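Side-chain contacts in putative oxidoreductase YfjR (Streptomyces aurantiacus, PDB 4OQZ), which is an imine reductase that probably draws on NADPH to reduce C=N bonds, as in S-selective reductive amination: residues 183-188 and 256-261; 232-237 and 263-268. One frame throughout, in Å; residues are numbered along the deposited sequence.

In the fold
Both contacts lie in the helical C-terminal domain, on the same side of the chain's centre, and share helix 256-269. Contact 1 joins the first turns of that helix to helix 163-191, and contact 2 joins its last turns to the start of helix 234-250. Their centres are about 17 Å apart. Along the chain the order is 183-188, 232-237, 256-261, 263-268, so the two contacts interleave. Helix 256-269 is thereby held near one end by the long helix that follows the Rossmann-type domain and near the other by the helix just before it in sequence. Both contacts also touch the second subunit, which places them beside the dimer interface.

Contact 1 (183-188 and 256-261); sequences YWQAVA and AFPRAV
Gln185 reaches from helix 163-191 to the first turn of helix 256-269 and meets Phe257 and Pro258 there, in a buried, water-bridged helix-helix contact inside the C-terminal domain. The nearest CA atoms, those of Gln185 and Phe257, are 7.5 Å apart, so side chains fill the gap. The dispersive part is amide against pyrrolidine: Gln185 OE1 comes within 3.5 Å of Pro258 CD. Gln185 CG stands anti to the backbone N (chi1 -173°), which carries the chain across. The bend at chi2 (77°) brings the amide up against the CG-CD side of the proline ring, the two side chains meeting from opposite directions. Phe257 adds its CB, 3.6 Å from Gln185 OE1, while its ring approaches Gln185 CB obliquely at CD2.

The polar part runs through water 1, which accepts from Phe257 N and lies 2.9 Å from Gln185 OE1. Gln185 NE2 donates hydrogen bonds to Asp254 O and Asn248 OD1, which would hold the amide's rotation and agree with OE1 facing the water.

Around these three residues, Pro258 also packs on Met241, Val244 and Val245 of helix 234-250, Phe257 touches Pro178 of the second subunit, and helix 197-209 packs against Tyr183 and Val187 of helix 163-191.

Contact 2 (232-237 and 263-268); sequences DRLSMG and DAFHRG
Leu234 and Gly237, in the first turn of helix 234-250, meet Phe265 and Gly268 near the end of helix 256-269. The two helices follow each other in sequence through a short loop and form an antiparallel helical hairpin, and this contact ties its far end together. The helices come close here, with Gly237 CA 6.9 Å from Phe265 CA.

Leu234 points its isobutyl end at the backbone of the partner helix. With CG anti to the backbone N (chi1 177°), the branch sits at the oxygen end of the Phe265 carbonyl, where CG and both methyls of Leu234 gather round the O atom. The nearest of them, Leu234 CD2, is 3.8 Å from Phe265 O. Leu234 CD2 also presses on Gly268, 3.6 Å from its C atom. Were Leu234 cut back to an alanine, the loss of CG and both methyls would be likely to open a gap beside Phe265 O and Gly268 and leave Phe265 CD1 without this apolar neighbour.

Phe265 already points its CB at helix 234-250; with CG beside the backbone N and anti to the carbonyl carbon (chi1 -69°), the ring lies by Leu234 and Gly237. It is buried further by Val238 and Met241 of that helix, by Phe278, and by Trp177 of the second subunit, whose ring lies at about 80° to it. Its two ortho carbons serve different partners: CD1 meets Leu234 CD1 at 4.2 Å, while CD2 lies 3.7 Å from Gly237 O.

Contact 1 (183-188 and 256-261)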
loop_
_atom_site.group_PDB
_atom_site.type_symbol
_atom_site.label_atom_id
_atom_site.label_comp_id
_atom_site.label_asym_id
_atom_site.label_seq_id
_atom_site.Cartn_x
_atom_site.Cartn_y
_atom_site.Cartn_z
ATOM N N TYR A 183 3.324 6.564 -0.521
ATOM C CA TYR A 183 2.921 7.674 -1.397
ATOM C C TYR A 183 3.710 8.936 -1.030
ATOM O O TYR A 183 4.209 9.605 -1.929
ATOM C CB TYR A 183 1.392 7.907 -1.423
ATOM C CG TYR A 183 0.975 9.005 -2.389
ATOM C CD1 TYR A 183 1.431 9.012 -3.706
ATOM C CD2 TYR A 183 0.161 10.053 -1.975
ATOM C CE1 TYR A 183 1.048 10.002 -4.601
ATOM C CE2 TYR A 183 -0.186 11.090 -2.850
ATOM C CZ TYR A 183 0.276 11.066 -4.160
ATOM O OH TYR A 183 -0.055 12.049 -5.052
ATOM N N TRP A 184 3.927 9.221 0.276
ATOM C CA TRP A 184 4.705 10.425 0.652
ATOM C C TRP A 184 6.130 10.246 0.149
ATOM O O TRP A 184 6.709 11.188 -0.361
ATOM C CB TRP A 184 4.723 10.708 2.163
ATOM C CG TRP A 184 3.419 10.946 2.884
ATOM C CD1 TRP A 184 3.240 10.906 4.235
ATOM C CD2 TRP A 184 2.154 11.348 2.326
ATOM N NE1 TRP A 184 1.930 11.177 4.550
ATOM C CE2 TRP A 184 1.244 11.469 3.401
ATOM C CE3 TRP A 184 1.672 11.541 1.017
ATOM C CZ2 TRP A 184 -0.103 11.806 3.212
ATOM C CZ3 TRP A 184 0.346 11.898 0.841
ATOM C CH2 TRP A 184 -0.523 12.026 1.929
ATOM N N GLN A 185 6.654 8.994 0.195
ATOM C CA GLN A 185 7.973 8.678 -0.346
ATOM C C GLN A 185 8.073 8.862 -1.886
ATOM O O GLN A 185 9.098 9.337 -2.379
ATOM C CB GLN A 185 8.388 7.260 0.057
ATOM C CG GLN A 185 9.811 6.921 -0.333
ATOM C CD GLN A 185 10.843 7.538 0.567
ATOM O OE1 GLN A 185 10.678 7.616 1.792
ATOM N NE2 GLN A 185 11.936 7.984 -0.025
ATOM N N ALA A 186 7.011 8.488 -2.621
ATOM C CA ALA A 186 6.899 8.593 -4.080
ATOM C C ALA A 186 6.867 10.062 -4.480
ATOM O O ALA A 186 7.579 10.467 -5.404
ATOM C CB ALA A 186 5.614 7.905 -4.546
ATOM N N VAL A 187 6.033 10.853 -3.786
ATOM C CA VAL A 187 5.925 12.329 -3.985
ATOM C C VAL A 187 7.269 12.987 -3.831
ATOM O O VAL A 187 7.681 13.726 -4.734
ATOM C CB VAL A 187 4.771 12.989 -3.175
ATOM C CG1 VAL A 187 4.768 14.517 -3.303
ATOM C CG2 VAL A 187 3.421 12.451 -3.649
ATOM N N ALA A 188 8.004 12.648 -2.743
ATOM C CA ALA A 188 9.329 13.207 -2.466
ATOM C C ALA A 188 10.352 12.864 -3.546
ATOM O O ALA A 188 11.088 13.756 -3.962
ATOM C CB ALA A 188 9.830 12.795 -1.085
ATOM N N ALA A 256 15.041 6.565 4.666
ATOM C CA ALA A 256 14.580 5.891 5.895
ATOM C C ALA A 256 13.464 4.852 5.691
ATOM O O ALA A 256 13.627 3.710 6.121
ATOM C CB ALA A 256 14.211 6.904 6.981
ATOM N N PHE A 257 12.352 5.229 5.034
ATOM C CA PHE A 257 11.248 4.294 4.735
ATOM C C PHE A 257 11.683 3.186 3.758
ATOM O O PHE A 257 11.497 2.025 4.113
ATOM C CB PHE A 257 9.986 5.027 4.263
ATOM C CG PHE A 257 8.821 4.121 3.942
ATOM C CD1 PHE A 257 8.265 3.304 4.918
ATOM C CD2 PHE A 257 8.250 4.123 2.679
ATOM C CE1 PHE A 257 7.181 2.467 4.619
ATOM C CE2 PHE A 257 7.174 3.286 2.384
ATOM C CZ PHE A 257 6.626 2.487 3.362
ATOM N N PRO A 258 12.353 3.470 2.601
ATOM C CA PRO A 258 12.795 2.369 1.731
ATOM C C PRO A 258 13.864 1.478 2.352
ATOM O O PRO A 258 13.900 0.307 2.015
ATOM C CB PRO A 258 13.335 3.086 0.490
ATOM C CG PRO A 258 12.730 4.443 0.522
ATOM C CD PRO A 258 12.684 4.775 1.979
ATOM N N ARG A 259 14.765 1.999 3.228
ATOM C CA ARG A 259 15.731 1.071 3.799
ATOM C C ARG A 259 15.084 0.140 4.805
ATOM O O ARG A 259 15.408 -1.033 4.821
ATOM C CB ARG A 259 17.070 1.704 4.266
ATOM C CG ARG A 259 17.001 2.767 5.352
ATOM C CD ARG A 259 18.394 3.283 5.742
ATOM N NE ARG A 259 19.075 4.019 4.667
ATOM C CZ ARG A 259 19.952 3.489 3.812
ATOM N NH1 ARG A 259 20.521 4.244 2.882
ATOM N NH2 ARG A 259 20.283 2.204 3.897
ATOM N N ALA A 260 14.079 0.622 5.538
ATOM C CA ALA A 260 13.291 -0.183 6.482
ATOM C C ALA A 260 12.665 -1.396 5.781
ATOM O O ALA A 260 12.686 -2.502 6.333
ATOM C CB ALA A 260 12.200 0.675 7.090
ATOM N N VAL A 261 12.162 -1.194 4.535
ATOM C CA VAL A 261 11.582 -2.246 3.676
ATOM C C VAL A 261 12.712 -3.170 3.208
ATOM O O VAL A 261 12.582 -4.387 3.323
ATOM C CB VAL A 261 10.771 -1.637 2.496
ATOM C CG1 VAL A 261 10.328 -2.703 1.488
ATOM C CG2 VAL A 261 9.586 -0.830 3.006
HETATM O O HOH W 1 12.090 8.051 4.232
#

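Contact 2 (232-237 and 263-268)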
loop_
_atom_site.group_PDB
_atom_site.type_symbol
_atom_site.label_atom_id
_atom_site.label_comp_id
_atom_site.label_asym_id
_atom_site.label_seq_id
_atom_site.Cartn_x
_atom_site.Cartn_y
_atom_site.Cartn_z
ATOM N N ASP A 232 8.413 -15.900 -8.099
ATOM C CA ASP A 232 9.330 -14.884 -7.579
ATOM C C ASP A 232 10.413 -15.425 -6.641
ATOM O O ASP A 232 10.197 -16.422 -5.950
ATOM C CB ASP A 232 8.546 -13.729 -6.902
ATOM C CG ASP A 232 8.187 -13.979 -5.448
ATOM O OD1 ASP A 232 7.132 -14.617 -5.193
ATOM O OD2 ASP A 232 9.008 -13.632 -4.567
ATOM N N ARG A 233 11.534 -14.680 -6.541
ATOM C CA ARG A 233 12.647 -14.979 -5.653
ATOM C C ARG A 233 12.948 -13.772 -4.742
ATOM O O ARG A 233 13.009 -12.638 -5.235
ATOM C CB ARG A 233 13.888 -15.439 -6.455
ATOM C CG ARG A 233 13.661 -16.737 -7.247
ATOM C CD ARG A 233 13.990 -16.629 -8.739
ATOM N NE ARG A 233 13.048 -15.796 -9.507
ATOM C CZ ARG A 233 12.168 -16.254 -10.400
ATOM N NH1 ARG A 233 12.065 -17.557 -10.633
ATOM N NH2 ARG A 233 11.388 -15.413 -11.063
ATOM N N LEU A 234 13.129 -14.019 -3.412
ATOM C CA LEU A 234 13.403 -12.988 -2.391
ATOM C C LEU A 234 14.638 -12.125 -2.708
ATOM O O LEU A 234 14.617 -10.911 -2.478
ATOM C CB LEU A 234 13.495 -13.617 -0.978
ATOM C CG LEU A 234 13.852 -12.684 0.202
ATOM C CD1 LEU A 234 12.795 -11.620 0.441
ATOM C CD2 LEU A 234 14.094 -13.462 1.459
ATOM N N SER A 235 15.688 -12.759 -3.250
ATOM C CA SER A 235 16.963 -12.153 -3.659
ATOM C C SER A 235 16.761 -11.049 -4.700
ATOM O O SER A 235 17.469 -10.040 -4.656
ATOM C CB SER A 235 17.897 -13.225 -4.211
ATOM O OG SER A 235 17.298 -13.910 -5.301
ATOM N N MET A 236 15.787 -11.230 -5.617
ATOM C CA MET A 236 15.452 -10.228 -6.632
ATOM C C MET A 236 14.677 -9.074 -5.992
ATOM O O MET A 236 14.770 -7.953 -6.471
ATOM C CB MET A 236 14.626 -10.823 -7.772
ATOM C CG MET A 236 15.201 -12.083 -8.365
ATOM S SD MET A 236 14.113 -12.836 -9.617
ATOM C CE MET A 236 12.395 -12.360 -9.005
ATOM N N GLY A 237 13.912 -9.370 -4.941
ATOM C CA GLY A 237 13.176 -8.381 -4.159
ATOM C C GLY A 237 14.139 -7.490 -3.410
ATOM O O GLY A 237 14.007 -6.261 -3.437
ATOM N N ASP A 263 15.600 -3.623 4.653
ATOM C CA ASP A 263 16.084 -4.310 5.865
ATOM C C ASP A 263 15.317 -5.598 6.120
ATOM O O ASP A 263 15.948 -6.602 6.427
ATOM C CB ASP A 263 16.026 -3.397 7.110
ATOM C CG ASP A 263 17.048 -2.265 7.166
ATOM O OD1 ASP A 263 18.194 -2.465 6.684
ATOM O OD2 ASP A 263 16.724 -1.204 7.750
ATOM N N ALA A 264 13.971 -5.581 5.943
ATOM C CA ALA A 264 13.116 -6.759 6.111
ATOM C C ALA A 264 13.371 -7.832 5.047
ATOM O O ALA A 264 13.291 -9.012 5.371
ATOM C CB ALA A 264 11.655 -6.365 6.124
ATOM N N PHE A 265 13.723 -7.434 3.810
ATOM C CA PHE A 265 14.041 -8.346 2.713
ATOM C C PHE A 265 15.431 -8.937 2.861
ATOM O O PHE A 265 15.571 -10.147 2.685
ATOM C CB PHE A 265 13.884 -7.663 1.354
ATOM C CG PHE A 265 12.462 -7.336 0.946
ATOM C CD1 PHE A 265 11.377 -7.869 1.638
ATOM C CD2 PHE A 265 12.207 -6.535 -0.160
ATOM C CE1 PHE A 265 10.061 -7.566 1.254
ATOM C CE2 PHE A 265 10.895 -6.252 -0.555
ATOM C CZ PHE A 265 9.833 -6.763 0.158
ATOM N N HIS A 266 16.458 -8.089 3.177
ATOM C CA HIS A 266 17.860 -8.491 3.403
ATOM C C HIS A 266 17.881 -9.476 4.565
ATOM O O HIS A 266 18.458 -10.556 4.438
ATOM C CB HIS A 266 18.764 -7.275 3.677
ATOM C CG HIS A 266 19.986 -7.229 2.807
ATOM N ND1 HIS A 266 20.996 -8.188 2.914
ATOM C CD2 HIS A 266 20.344 -6.322 1.867
ATOM C CE1 HIS A 266 21.914 -7.844 2.022
ATOM N NE2 HIS A 266 21.564 -6.731 1.363
ATOM N N ARG A 267 17.195 -9.122 5.675
ATOM C CA ARG A 267 16.951 -10.000 6.816
ATOM C C ARG A 267 15.870 -10.898 6.235
ATOM O O ARG A 267 14.912 -10.400 5.666
ATOM C CB ARG A 267 16.427 -9.179 8.015
ATOM C CG ARG A 267 15.681 -9.962 9.085
ATOM C CD ARG A 267 14.300 -9.369 9.293
ATOM N NE ARG A 267 14.219 -8.546 10.502
ATOM C CZ ARG A 267 13.281 -8.675 11.438
ATOM N NH1 ARG A 267 13.295 -7.895 12.512
ATOM N NH2 ARG A 267 12.320 -9.584 11.308
ATOM N N GLY A 268 16.072 -12.189 6.251
ATOM C CA GLY A 268 15.126 -13.072 5.589
ATOM C C GLY A 268 15.887 -13.900 4.586
ATOM O O GLY A 268 15.758 -15.121 4.581
#